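Local coordinates for prohead core protein protease (Enterobacteria phage T4, PDB 5JBL) that is a pentameric serine protease of the phage prohead core that, activated by autocatalytic cleavage, processes prohead proteins and so makes room for the DNA genome, at residues 100-105 with 186-191; 27-32 with 157-162; 61-66 with 131-136. The protein carries 3 engineered substitutions. One frame throughout, in Å; residues are numbered along the deposited sequence.

Contact 1 of 3, residues 100-105 with 186-191; sequences GELNAP and VDAVWG. Engineered in segment 100-105: Ala104 (natural residue His).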
ATOM      1  N   GLY C 100     -13.011  -2.716  14.422  1.00 12.80           N
ATOM      2  CA  GLY C 100     -11.880  -2.106  15.082  1.00 15.19           C
ATOM      3  C   GLY C 100     -10.664  -2.191  14.185  1.00 12.27           C
ATOM      4  O   GLY C 100     -10.660  -2.926  13.209  1.00 14.97           O
ATOM      5  N   GLU C 101      -9.621  -1.445  14.556  1.00 11.01           N
ATOM      6  CA  GLU C 101      -8.457  -1.248  13.707  1.00 11.21           C
ATOM      7  C   GLU C 101      -7.223  -1.871  14.345  1.00 16.30           C
ATOM      8  O   GLU C 101      -7.255  -2.369  15.466  1.00 13.83           O
ATOM      9  CB  GLU C 101      -8.234   0.243  13.443  1.00 12.07           C
ATOM     10  CG  GLU C 101      -9.463   0.932  12.830  1.00 19.31           C
ATOM     11  CD  GLU C 101      -9.256   2.421  12.508  1.00 18.48           C
ATOM     12  OE1 GLU C 101      -8.110   2.847  12.238  1.00 18.55           O
ATOM     13  OE2 GLU C 101     -10.255   3.179  12.520  1.00 21.13           O
ATOM     14  N   LEU C 102      -6.127  -1.840  13.603  1.00 18.72           N
ATOM     15  CA  LEU C 102      -4.815  -2.208  14.114  1.00 14.09           C
ATOM     16  C   LEU C 102      -4.077  -0.900  14.372  1.00 14.33           C
ATOM     17  O   LEU C 102      -3.897  -0.112  13.442  1.00 14.22           O
ATOM     18  CB  LEU C 102      -4.067  -3.088  13.109  1.00 16.90           C
ATOM     19  CG  LEU C 102      -2.624  -3.518  13.419  1.00 15.03           C
ATOM     20  CD1 LEU C 102      -2.570  -4.233  14.755  1.00 17.17           C
ATOM     21  CD2 LEU C 102      -2.123  -4.444  12.317  1.00 17.68           C
ATOM     22  N   ASN C 103      -3.705  -0.663  15.643  1.00 12.86           N
ATOM     23  CA  ASN C 103      -3.309   0.633  16.213  1.00 18.93           C
ATOM     24  C   ASN C 103      -4.540   1.467  16.525  1.00 22.24           C
ATOM     25  O   ASN C 103      -5.482   1.505  15.724  1.00 22.41           O
ATOM     26  CB  ASN C 103      -2.389   1.433  15.280  1.00 20.03           C
ATOM     27  CG  ASN C 103      -1.055   0.767  15.076  1.00 25.35           C
ATOM     28  OD1 ASN C 103      -0.517   0.155  15.997  1.00 21.52           O
ATOM     29  ND2 ASN C 103      -0.516   0.869  13.862  1.00 21.94           N
ATOM     30  N   ALA C 104      -4.541   2.156  17.670  1.00 19.39           N
ATOM     31  CA  ALA C 104      -5.665   3.009  18.027  1.00 25.20           C
ATOM     32  C   ALA C 104      -5.365   4.422  17.540  1.00 20.32           C
ATOM     33  O   ALA C 104      -4.501   5.095  18.116  1.00 21.55           O
ATOM     34  CB  ALA C 104      -5.908   2.990  19.530  1.00 23.45           C
ATOM     35  N   PRO C 105      -6.044   4.909  16.511  1.00 21.87           N
ATOM     36  CA  PRO C 105      -5.744   6.234  15.971  1.00 20.68           C
ATOM     37  C   PRO C 105      -6.429   7.318  16.785  1.00 24.20           C
ATOM     38  O   PRO C 105      -7.376   7.042  17.542  1.00 22.46           O
ATOM     39  CB  PRO C 105      -6.319   6.152  14.551  1.00 24.67           C
ATOM     40  CG  PRO C 105      -7.513   5.253  14.710  1.00 29.02           C
ATOM     41  CD  PRO C 105      -7.107   4.220  15.754  1.00 21.19           C
ATOM     42  N   VAL C 186     -12.828  -2.350  20.521  1.00 17.71           N
ATOM     43  CA  VAL C 186     -11.501  -2.969  20.457  1.00 15.77           C
ATOM     44  C   VAL C 186     -10.748  -2.506  19.213  1.00 19.54           C
ATOM     45  O   VAL C 186     -11.230  -2.670  18.091  1.00 19.45           O
ATOM     46  CB  VAL C 186     -11.565  -4.512  20.441  1.00 16.60           C
ATOM     47  CG1 VAL C 186     -10.160  -5.077  20.093  1.00 18.39           C
ATOM     48  CG2 VAL C 186     -12.027  -5.032  21.776  1.00 24.04           C
ATOM     49  N   ASP C 187      -9.544  -1.966  19.424  1.00 19.61           N
ATOM     50  CA  ASP C 187      -8.470  -1.926  18.444  1.00 18.71           C
ATOM     51  C   ASP C 187      -7.364  -2.867  18.914  1.00 18.20           C
ATOM     52  O   ASP C 187      -7.073  -2.938  20.115  1.00 16.78           O
ATOM     53  CB  ASP C 187      -7.860  -0.521  18.299  1.00 18.05           C
ATOM     54  CG  ASP C 187      -8.810   0.491  17.707  1.00 30.91           C
ATOM     55  OD1 ASP C 187      -9.495   0.186  16.700  1.00 35.20           O
ATOM     56  OD2 ASP C 187      -8.833   1.626  18.232  1.00 40.89           O
ATOM     57  N   ALA C 188      -6.702  -3.555  17.983  1.00 15.76           N
ATOM     58  CA  ALA C 188      -5.527  -4.329  18.364  1.00 15.25           C
ATOM     59  C   ALA C 188      -4.308  -3.417  18.405  1.00 13.59           C
ATOM     60  O   ALA C 188      -4.062  -2.641  17.472  1.00 19.40           O
ATOM     61  CB  ALA C 188      -5.307  -5.498  17.399  1.00 16.53           C
ATOM     62  N   VAL C 189      -3.546  -3.492  19.501  1.00 14.56           N
ATOM     63  CA  VAL C 189      -2.446  -2.569  19.743  1.00 16.60           C
ATOM     64  C   VAL C 189      -1.252  -3.319  20.305  1.00 13.91           C
ATOM     65  O   VAL C 189      -1.381  -4.391  20.895  1.00 16.36           O
ATOM     66  CB  VAL C 189      -2.848  -1.412  20.691  1.00 15.71           C
ATOM     67  CG1 VAL C 189      -3.935  -0.591  20.059  1.00 13.77           C
ATOM     68  CG2 VAL C 189      -3.323  -1.953  22.065  1.00 13.88           C
ATOM     69  N   TRP C 190      -0.075  -2.732  20.117  1.00 12.40           N
ATOM     70  CA  TRP C 190       1.140  -3.275  20.701  1.00 14.64           C
ATOM     71  C   TRP C 190       1.223  -2.822  22.153  1.00 25.41           C
ATOM     72  O   TRP C 190       1.174  -1.620  22.435  1.00 22.55           O
ATOM     73  CB  TRP C 190       2.364  -2.824  19.910  1.00 14.56           C
ATOM     74  CG  TRP C 190       3.621  -3.376  20.475  1.00 22.36           C
ATOM     75  CD1 TRP C 190       4.114  -4.639  20.308  1.00 19.99           C
ATOM     76  CD2 TRP C 190       4.536  -2.701  21.333  1.00 28.82           C
ATOM     77  NE1 TRP C 190       5.287  -4.783  20.984  1.00 25.11           N
ATOM     78  CE2 TRP C 190       5.568  -3.610  21.635  1.00 34.58           C
ATOM     79  CE3 TRP C 190       4.585  -1.415  21.876  1.00 37.49           C
ATOM     80  CZ2 TRP C 190       6.637  -3.274  22.456  1.00 39.85           C
ATOM     81  CZ3 TRP C 190       5.647  -1.081  22.687  1.00 47.21           C
ATOM     82  CH2 TRP C 190       6.661  -2.006  22.968  1.00 48.06           C
ATOM     83  N   GLY C 191       1.344  -3.780  23.069  1.00 37.80           N
ATOM     84  CA  GLY C 191       1.240  -3.494  24.483  1.00 54.33           C
ATOM     85  C   GLY C 191       2.450  -2.773  25.035  1.00 64.25           C
ATOM     86  O   GLY C 191       3.590  -3.239  24.926  1.00 64.10           O
TER
HETATM   87  O   HOH W   1      -0.204  -0.216  18.586  1.00 15.09           O
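Leu102 and Ala188 meet at a single parallel beta bridge, which lays the chain leaving strand 99-101 against the end of strand 181-189, beside the serine protease active site. Ala188 supplies both backbone bonds: its N donates to Glu101 O (2.8 Å), and its O accepts Asn103 N (2.7 Å). A third bond is made by a side chain. Asp187 OD1 takes Glu101 N at 2.7 Å on the anti side of the carboxylate, 15° out of its plane, a reach allowed by CG lying anti to its own carbonyl carbon (chi1 -67°). The Glu101 and Asp187 side chains run side by side with their carboxylates 65° apart. Arg161 forms salt bridges to both, and Glu101 also holds Arg107 and the backbone N of Asp111, so the two acids gather round cations. Without a side chain, Gly100 can bring CA to 3.1 Å from Val186 O in a CA-H...O contact. Apolar touches are few: Leu102 CD1 lies 4.0 Å from Ala188 CB, and Val189 CG1 lies 4.1 Å from CB of Ala104, an engineered residue at the place of the catalytic histidine. Asn103 ND2 bonds to Asp111 of the second subunit, whereas its OD1 accepts a water at 2.6 Å that in turn accepts Trp190 N at 2.9 Å.

Contact 2 of 3, residues 27-32 with 157-162; sequences IETWGQ and GVASRG. Engineered in segment 157-162: Ala159 (natural residue Ser).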
ATOM      1  N   ILE C  27      -8.899   7.224  24.996  1.00 18.79           N
ATOM      2  CA  ILE C  27      -8.349   5.969  24.490  1.00 17.37           C
ATOM      3  C   ILE C  27      -7.736   5.213  25.657  1.00 17.77           C
ATOM      4  O   ILE C  27      -6.915   5.763  26.392  1.00 22.34           O
ATOM      5  CB  ILE C  27      -7.289   6.218  23.402  1.00 22.32           C
ATOM      6  CG1 ILE C  27      -7.906   6.984  22.231  1.00 25.27           C
ATOM      7  CG2 ILE C  27      -6.675   4.886  22.931  1.00 28.65           C
ATOM      8  CD1 ILE C  27      -6.968   7.120  21.047  1.00 33.58           C
ATOM      9  N   GLU C  28      -8.110   3.945  25.815  1.00 17.44           N
ATOM     10  CA  GLU C  28      -7.605   3.149  26.924  1.00 19.40           C
ATOM     11  C   GLU C  28      -6.966   1.885  26.387  1.00 23.86           C
ATOM     12  O   GLU C  28      -7.438   1.323  25.403  1.00 23.69           O
ATOM     13  CB  GLU C  28      -8.719   2.766  27.892  1.00 21.02           C
ATOM     14  CG  GLU C  28      -9.717   3.871  28.190  1.00 19.88           C
ATOM     15  CD  GLU C  28      -9.124   5.041  28.962  1.00 26.38           C
ATOM     16  OE1 GLU C  28      -8.023   4.905  29.542  1.00 27.88           O
ATOM     17  OE2 GLU C  28      -9.766   6.112  28.984  1.00 24.67           O
ATOM     18  N   THR C  29      -5.887   1.444  27.026  1.00 19.83           N
ATOM     19  CA  THR C  29      -5.357   0.110  26.793  1.00 18.96           C
ATOM     20  C   THR C  29      -5.774  -0.796  27.949  1.00 20.83           C
ATOM     21  O   THR C  29      -5.830  -0.366  29.106  1.00 21.05           O
ATOM     22  CB  THR C  29      -3.836   0.139  26.644  1.00 26.70           C
ATOM     23  OG1 THR C  29      -3.259   0.741  27.813  1.00 28.00           O
ATOM     24  CG2 THR C  29      -3.453   0.939  25.425  1.00 29.61           C
ATOM     25  N   TRP C  30      -6.103  -2.043  27.625  1.00 21.82           N
ATOM     26  CA  TRP C  30      -6.651  -2.965  28.612  1.00 22.52           C
ATOM     27  C   TRP C  30      -5.895  -4.289  28.696  1.00 27.44           C
ATOM     28  O   TRP C  30      -6.398  -5.228  29.320  1.00 27.10           O
ATOM     29  CB  TRP C  30      -8.122  -3.249  28.314  1.00 19.20           C
ATOM     30  CG  TRP C  30      -9.011  -2.054  28.334  1.00 18.65           C
ATOM     31  CD1 TRP C  30      -9.563  -1.427  27.247  1.00 21.07           C
ATOM     32  CD2 TRP C  30      -9.494  -1.354  29.488  1.00 18.35           C
ATOM     33  NE1 TRP C  30     -10.355  -0.373  27.660  1.00 17.02           N
ATOM     34  CE2 TRP C  30     -10.324  -0.305  29.027  1.00 17.45           C
ATOM     35  CE3 TRP C  30      -9.272  -1.484  30.869  1.00 18.80           C
ATOM     36  CZ2 TRP C  30     -10.955   0.586  29.893  1.00 15.57           C
ATOM     37  CZ3 TRP C  30      -9.896  -0.595  31.725  1.00 22.08           C
ATOM     38  CH2 TRP C  30     -10.726   0.433  31.231  1.00 20.05           C
ATOM     39  N   GLY C  31      -4.730  -4.409  28.077  1.00 29.51           N
ATOM     40  CA  GLY C  31      -3.936  -5.617  28.209  1.00 22.54           C
ATOM     41  C   GLY C  31      -4.194  -6.617  27.107  1.00 14.74           C
ATOM     42  O   GLY C  31      -4.789  -6.320  26.069  1.00 14.25           O
ATOM     43  N   GLN C  32      -3.714  -7.842  27.337  1.00 19.78           N
ATOM     44  CA  GLN C  32      -3.789  -8.887  26.321  1.00 15.94           C
ATOM     45  C   GLN C  32      -4.929  -9.825  26.657  1.00 19.60           C
ATOM     46  O   GLN C  32      -4.926 -10.420  27.751  1.00 18.64           O
ATOM     47  CB  GLN C  32      -2.484  -9.670  26.240  1.00 21.16           C
ATOM     48  CG  GLN C  32      -1.276  -8.885  25.759  1.00 24.51           C
ATOM     49  CD  GLN C  32       0.006  -9.677  25.947  1.00 32.18           C
ATOM     50  OE1 GLN C  32       0.296 -10.115  27.053  1.00 36.53           O
ATOM     51  NE2 GLN C  32       0.762  -9.890  24.867  1.00 21.56           N
ATOM     52  N   GLY C 157      -2.373  -6.678  22.428  1.00 17.07           N
ATOM     53  CA  GLY C 157      -3.174  -5.968  23.403  1.00 14.41           C
ATOM     54  C   GLY C 157      -4.414  -5.414  22.734  1.00 18.28           C
ATOM     55  O   GLY C 157      -4.547  -5.423  21.499  1.00 15.68           O
ATOM     56  N   VAL C 158      -5.357  -4.947  23.550  1.00 10.34           N
ATOM     57  CA  VAL C 158      -6.542  -4.305  23.001  1.00 13.44           C
ATOM     58  C   VAL C 158      -6.657  -2.908  23.591  1.00 12.71           C
ATOM     59  O   VAL C 158      -6.187  -2.623  24.697  1.00 14.97           O
ATOM     60  CB  VAL C 158      -7.846  -5.107  23.220  1.00 15.72           C
ATOM     61  CG1 VAL C 158      -7.792  -6.408  22.442  1.00 19.03           C
ATOM     62  CG2 VAL C 158      -8.115  -5.346  24.731  1.00 22.11           C
ATOM     63  N   ALA C 159      -7.277  -2.026  22.820  1.00 15.51           N
ATOM     64  CA  ALA C 159      -7.562  -0.671  23.256  1.00 15.54           C
ATOM     65  C   ALA C 159      -8.998  -0.347  22.903  1.00 18.18           C
ATOM     66  O   ALA C 159      -9.515  -0.823  21.885  1.00 16.19           O
ATOM     67  CB  ALA C 159      -6.631   0.363  22.576  1.00 12.06           C
ATOM     68  N   SER C 160      -9.626   0.490  23.726  1.00 14.54           N
ATOM     69  CA  SER C 160     -10.955   1.004  23.426  1.00 18.05           C
ATOM     70  C   SER C 160     -10.854   2.497  23.151  1.00 18.91           C
ATOM     71  O   SER C 160      -9.891   3.151  23.556  1.00 20.93           O
ATOM     72  CB  SER C 160     -11.946   0.733  24.576  1.00 14.15           C
ATOM     73  OG  SER C 160     -11.521   1.347  25.795  1.00 15.87           O
ATOM     74  N   ARG C 161     -11.845   3.016  22.423  1.00 18.68           N
ATOM     75  CA  ARG C 161     -11.990   4.439  22.141  1.00 20.46           C
ATOM     76  C   ARG C 161     -13.364   4.929  22.585  1.00 20.84           C
ATOM     77  O   ARG C 161     -14.370   4.229  22.428  1.00 24.49           O
ATOM     78  CB  ARG C 161     -11.800   4.739  20.645  1.00 19.45           C
ATOM     79  CG  ARG C 161     -10.418   4.443  20.096  1.00 22.31           C
ATOM     80  CD  ARG C 161     -10.304   4.928  18.661  1.00 21.51           C
ATOM     81  NE  ARG C 161     -10.314   3.827  17.716  1.00 17.13           N
ATOM     82  CZ  ARG C 161     -10.593   3.943  16.426  1.00 19.58           C
ATOM     83  NH1 ARG C 161     -10.919   5.123  15.912  1.00 20.35           N
ATOM     84  NH2 ARG C 161     -10.549   2.868  15.651  1.00 22.04           N
ATOM     85  N   GLY C 162     -13.421   6.138  23.128  1.00 20.55           N
ATOM     86  CA  GLY C 162     -14.715   6.658  23.514  1.00 22.00           C
ATOM     87  C   GLY C 162     -14.642   8.157  23.685  1.00 21.60           C
ATOM     88  O   GLY C 162     -13.583   8.769  23.527  1.00 19.82           O
TER
HETATM   89  O   HOH W   2      -3.569  -2.795  25.545  1.00 22.95           O
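Trp30 and Ser160 are joined by a side-chain bond in the antiparallel pairing of strand 24-29 with strand 157-168. The N-terminal region, which blocks the catalytic centre, here lies against the strand that carries the active-site serine position, occupied by the engineered Ala159. Glu28 and Ser160 form a hydrogen-bonded pair, Glu28 N to Ser160 O and Ser160 N to Glu28 O, flanked by the non-hydrogen-bonded pairs Ile27-Arg161 and Thr29-Ala159. Trp30 N to Val158 O and Val158 N to Gly31 O carry the pairing past Thr29.

From the Trp30 backbone, CB passes Val158 CG2 at 4.2 Å. With CG anti to the carbonyl carbon (chi1 -60°), the indole is then directed back along the strand toward Ser160. CD1 comes within 3.7 Å of Ser160 OG, and NE1 donates to that oxygen at 2.8 Å, a nearly straight bond (170°) only 5° out of the ring plane. Ser160 CB sits at the same edge, 3.6 Å from NE1. Glu28 CB rests 3.2 Å above one ring face, toward the rim, before its chain bends away to Tyr76, Arg74 and two asparagines. At the far end of the indole, Trp30 CH2 lies 3.3 Å from Gln65 O of strand 53-65, and the ring also touches the engineered Leu64. Autolysis is inferred to cut after Glu28; the carbonyl O of Glu28 stands 3.1 Å from Ala159 CB.

Contact 3 of 3, residues 61-66 with 131-136; sequences GIFLQA and GRARVI. Engineered in segment 61-66: Leu64 (natural residue Met).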
ATOM      1  N   GLY C  61     -11.634 -12.401  25.271  1.00 20.33           N
ATOM      2  CA  GLY C  61     -11.230 -12.193  26.657  1.00 20.82           C
ATOM      3  C   GLY C  61     -11.682 -10.823  27.135  1.00 18.66           C
ATOM      4  O   GLY C  61     -12.644 -10.255  26.614  1.00 22.78           O
ATOM      5  N   ILE C  62     -10.955 -10.307  28.119  1.00 20.15           N
ATOM      6  CA  ILE C  62     -11.304  -9.023  28.719  1.00 20.95           C
ATOM      7  C   ILE C  62     -11.043  -7.907  27.720  1.00 24.00           C
ATOM      8  O   ILE C  62      -9.913  -7.722  27.245  1.00 19.39           O
ATOM      9  CB  ILE C  62     -10.524  -8.799  30.019  1.00 19.59           C
ATOM     10  CG1 ILE C  62     -11.011  -9.786  31.084  1.00 26.61           C
ATOM     11  CG2 ILE C  62     -10.655  -7.349  30.482  1.00 24.27           C
ATOM     12  CD1 ILE C  62     -10.193  -9.771  32.357  1.00 30.31           C
ATOM     13  N   PHE C  63     -12.089  -7.148  27.401  1.00 13.91           N
ATOM     14  CA  PHE C  63     -11.938  -6.012  26.504  1.00 16.73           C
ATOM     15  C   PHE C  63     -11.980  -4.667  27.217  1.00 16.32           C
ATOM     16  O   PHE C  63     -11.407  -3.708  26.710  1.00 19.12           O
ATOM     17  CB  PHE C  63     -13.031  -6.024  25.425  1.00 21.52           C
ATOM     18  CG  PHE C  63     -12.855  -7.087  24.350  1.00 20.84           C
ATOM     19  CD1 PHE C  63     -11.706  -7.856  24.273  1.00 22.80           C
ATOM     20  CD2 PHE C  63     -13.865  -7.306  23.421  1.00 21.04           C
ATOM     21  CE1 PHE C  63     -11.554  -8.830  23.277  1.00 18.42           C
ATOM     22  CE2 PHE C  63     -13.729  -8.261  22.425  1.00 22.30           C
ATOM     23  CZ  PHE C  63     -12.564  -9.029  22.348  1.00 24.14           C
ATOM     24  N   LEU C  64     -12.667  -4.570  28.354  1.00 21.06           N
ATOM     25  CA  LEU C  64     -12.724  -3.359  29.165  1.00 23.76           C
ATOM     26  C   LEU C  64     -12.935  -3.765  30.618  1.00 22.21           C
ATOM     27  O   LEU C  64     -13.408  -4.867  30.912  1.00 23.05           O
ATOM     28  CB  LEU C  64     -13.856  -2.411  28.728  1.00 26.73           C
ATOM     29  CG  LEU C  64     -13.866  -1.873  27.292  1.00 31.54           C
ATOM     30  CD1 LEU C  64     -14.703  -2.783  26.403  1.00 27.65           C
ATOM     31  CD2 LEU C  64     -14.375  -0.448  27.240  1.00 31.96           C
ATOM     32  N   GLN C  65     -12.595  -2.859  31.528  1.00 24.50           N
ATOM     33  CA  GLN C  65     -12.721  -3.127  32.957  1.00 17.52           C
ATOM     34  C   GLN C  65     -13.294  -1.927  33.686  1.00 23.94           C
ATOM     35  O   GLN C  65     -12.826  -0.804  33.489  1.00 23.32           O
ATOM     36  CB  GLN C  65     -11.375  -3.474  33.571  1.00 21.40           C
ATOM     37  CG  GLN C  65     -10.774  -4.735  33.024  1.00 31.31           C
ATOM     38  CD  GLN C  65      -9.476  -5.062  33.702  1.00 34.25           C
ATOM     39  OE1 GLN C  65      -8.436  -4.505  33.361  1.00 37.00           O
ATOM     40  NE2 GLN C  65      -9.532  -5.937  34.700  1.00 40.63           N
ATOM     41  N   ALA C  66     -14.274  -2.182  34.556  1.00 19.51           N
ATOM     42  CA  ALA C  66     -14.869  -1.181  35.425  1.00 27.04           C
ATOM     43  C   ALA C  66     -14.238  -1.244  36.809  1.00 28.28           C
ATOM     44  O   ALA C  66     -13.687  -2.271  37.219  1.00 31.30           O
ATOM     45  CB  ALA C  66     -16.384  -1.398  35.553  1.00 28.73           C
ATOM     46  N   GLY C 131     -15.392 -10.118  25.588  1.00 23.38           N
ATOM     47  CA  GLY C 131     -15.978 -10.111  24.264  1.00 20.86           C
ATOM     48  C   GLY C 131     -15.278 -11.099  23.362  1.00 24.51           C
ATOM     49  O   GLY C 131     -14.241 -11.672  23.702  1.00 17.84           O
ATOM     50  N   ARG C 132     -15.856 -11.279  22.188  1.00 21.17           N
ATOM     51  CA  ARG C 132     -15.262 -12.125  21.166  1.00 19.00           C
ATOM     52  C   ARG C 132     -15.157 -11.306  19.891  1.00 16.39           C
ATOM     53  O   ARG C 132     -16.140 -10.697  19.461  1.00 17.81           O
ATOM     54  CB  ARG C 132     -16.097 -13.398  20.946  1.00 24.25           C
ATOM     55  CG  ARG C 132     -15.417 -14.407  20.040  1.00 29.18           C
ATOM     56  CD  ARG C 132     -16.236 -15.683  19.885  1.00 38.38           C
ATOM     57  NE  ARG C 132     -17.314 -15.496  18.928  1.00 47.83           N
ATOM     58  CZ  ARG C 132     -18.588 -15.313  19.264  1.00 63.95           C
ATOM     59  NH1 ARG C 132     -18.949 -15.299  20.543  1.00 65.79           N
ATOM     60  NH2 ARG C 132     -19.502 -15.147  18.316  1.00 68.88           N
ATOM     61  N   ALA C 133     -13.961 -11.245  19.317  1.00 16.73           N
ATOM     62  CA  ALA C 133     -13.728 -10.497  18.098  1.00 12.79           C
ATOM     63  C   ALA C 133     -13.160 -11.416  17.025  1.00 15.14           C
ATOM     64  O   ALA C 133     -12.259 -12.209  17.285  1.00 21.67           O
ATOM     65  CB  ALA C 133     -12.763  -9.327  18.325  1.00 13.93           C
ATOM     66  N   ARG C 134     -13.688 -11.296  15.818  1.00 12.96           N
ATOM     67  CA  ARG C 134     -13.183 -12.044  14.674  1.00 14.88           C
ATOM     68  C   ARG C 134     -12.189 -11.183  13.904  1.00 11.45           C
ATOM     69  O   ARG C 134     -12.447 -10.000  13.650  1.00 14.34           O
ATOM     70  CB  ARG C 134     -14.345 -12.465  13.772  1.00 24.97           C
ATOM     71  CG  ARG C 134     -13.928 -13.276  12.570  1.00 25.19           C
ATOM     72  CD  ARG C 134     -15.111 -13.575  11.667  1.00 26.04           C
ATOM     73  NE  ARG C 134     -14.671 -14.354  10.515  1.00 26.35           N
ATOM     74  CZ  ARG C 134     -14.808 -15.672  10.384  1.00 30.37           C
ATOM     75  NH1 ARG C 134     -15.407 -16.383  11.334  1.00 28.56           N
ATOM     76  NH2 ARG C 134     -14.342 -16.278   9.288  1.00 32.78           N
ATOM     77  N   VAL C 135     -11.040 -11.760  13.561  1.00 18.97           N
ATOM     78  CA  VAL C 135     -10.047 -11.060  12.752  1.00 10.24           C
ATOM     79  C   VAL C 135     -10.486 -11.106  11.292  1.00 15.74           C
ATOM     80  O   VAL C 135     -10.918 -12.154  10.795  1.00 13.31           O
ATOM     81  CB  VAL C 135      -8.654 -11.682  12.943  1.00 12.36           C
ATOM     82  CG1 VAL C 135      -7.628 -11.013  12.022  1.00 12.46           C
ATOM     83  CG2 VAL C 135      -8.227 -11.542  14.378  1.00 15.06           C
ATOM     84  N   ILE C 136     -10.445  -9.961  10.618  1.00 13.48           N
ATOM     85  CA  ILE C 136     -10.860  -9.887   9.217  1.00 14.21           C
ATOM     86  C   ILE C 136      -9.744 -10.461   8.346  1.00 20.87           C
ATOM     87  O   ILE C 136      -8.610  -9.993   8.401  1.00 28.75           O
ATOM     88  CB  ILE C 136     -11.185  -8.444   8.818  1.00 20.71           C
ATOM     89  CG1 ILE C 136     -12.314  -7.919   9.712  1.00 22.95           C
ATOM     90  CG2 ILE C 136     -11.538  -8.372   7.319  1.00 14.55           C
ATOM     91  CD1 ILE C 136     -12.552  -6.425   9.638  1.00 10.63           C
TER
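Phe63 swings its ring across Gly131 through two torsions: chi1 of -73° sets CG anti to the carbonyl carbon, and chi2 of -8° turns the ring well away from the usual perpendicular setting. The backbone beneath it is a classic beta bulge, in which Phe63 and Leu64, an engineered residue, both face Val129 of the partner strand. Strands 53-65 and 128-135 are antiparallel neighbours in one sheet, and within these segments they meet at a single hydrogen-bonded pair of glycines. Gly61 N donates to Gly131 O at 3.1 Å, and Gly131 N returns a bond to Gly61 O at 2.9 Å. The chain turns a corner at Gly61, with backbone angles suited to a residue lacking a side chain. From this pair 62-65 runs back along the start of strand 128-135, pairing with Val129, while 131-135 continues past the residues before the corner; the directions of 62-65 and 131-135 differ by 133°.

The Phe63 ring lies over the start of 131-135, reaching from Gly131 to Ala133. Gly131 N stands over one face, 3.9 Å above the plane and toward the rim. CD2 lies 3.6 Å from Gly131 CA, CE2 reaches Gly131 C at 3.4 Å, and CZ comes equally near Gly131 O, so the ring packs against the bare backbone of a glycine. Pro33 also touches Phe63. Arg132 starts off away from segment 61-66 at CB and forms a salt bridge with Glu120. Just past the end of the strand, Ile136 opens the region experimentally assigned to homomultimerization and packs on Asn149 of the third subunit. Nearer the bulge, Ala133 has its backbone N at the edge of the Phe63 ring, and its CB meets CZ at 4.0 Å.

How the contacts relate
All three contacts are buried, but they differ in chemistry. Contacts 1 and 2 share a sheet, in which strands 181-189 and 157-168 are neighbours, and together they hold both engineered active-site positions. Asp187 N of contact 1 lies 2.7 Å from Ala159 O of contact 2, a probable hydrogen bond. Contact 1 joins both sheets, its strand 99-101 belonging to the antiparallel sheet that holds strands 53-65 and 128-135 of contact 3. Contact 3 relies on glycine backbone and one aromatic residue: Phe63 CD2 packs 3.4 Å from Val186 CG2, and Phe63 O 3.0 Å from Trp30 CD1. Neighbouring subunits reach contact 1 most, contact 2 at Gln32 and contact 3 at Ile136.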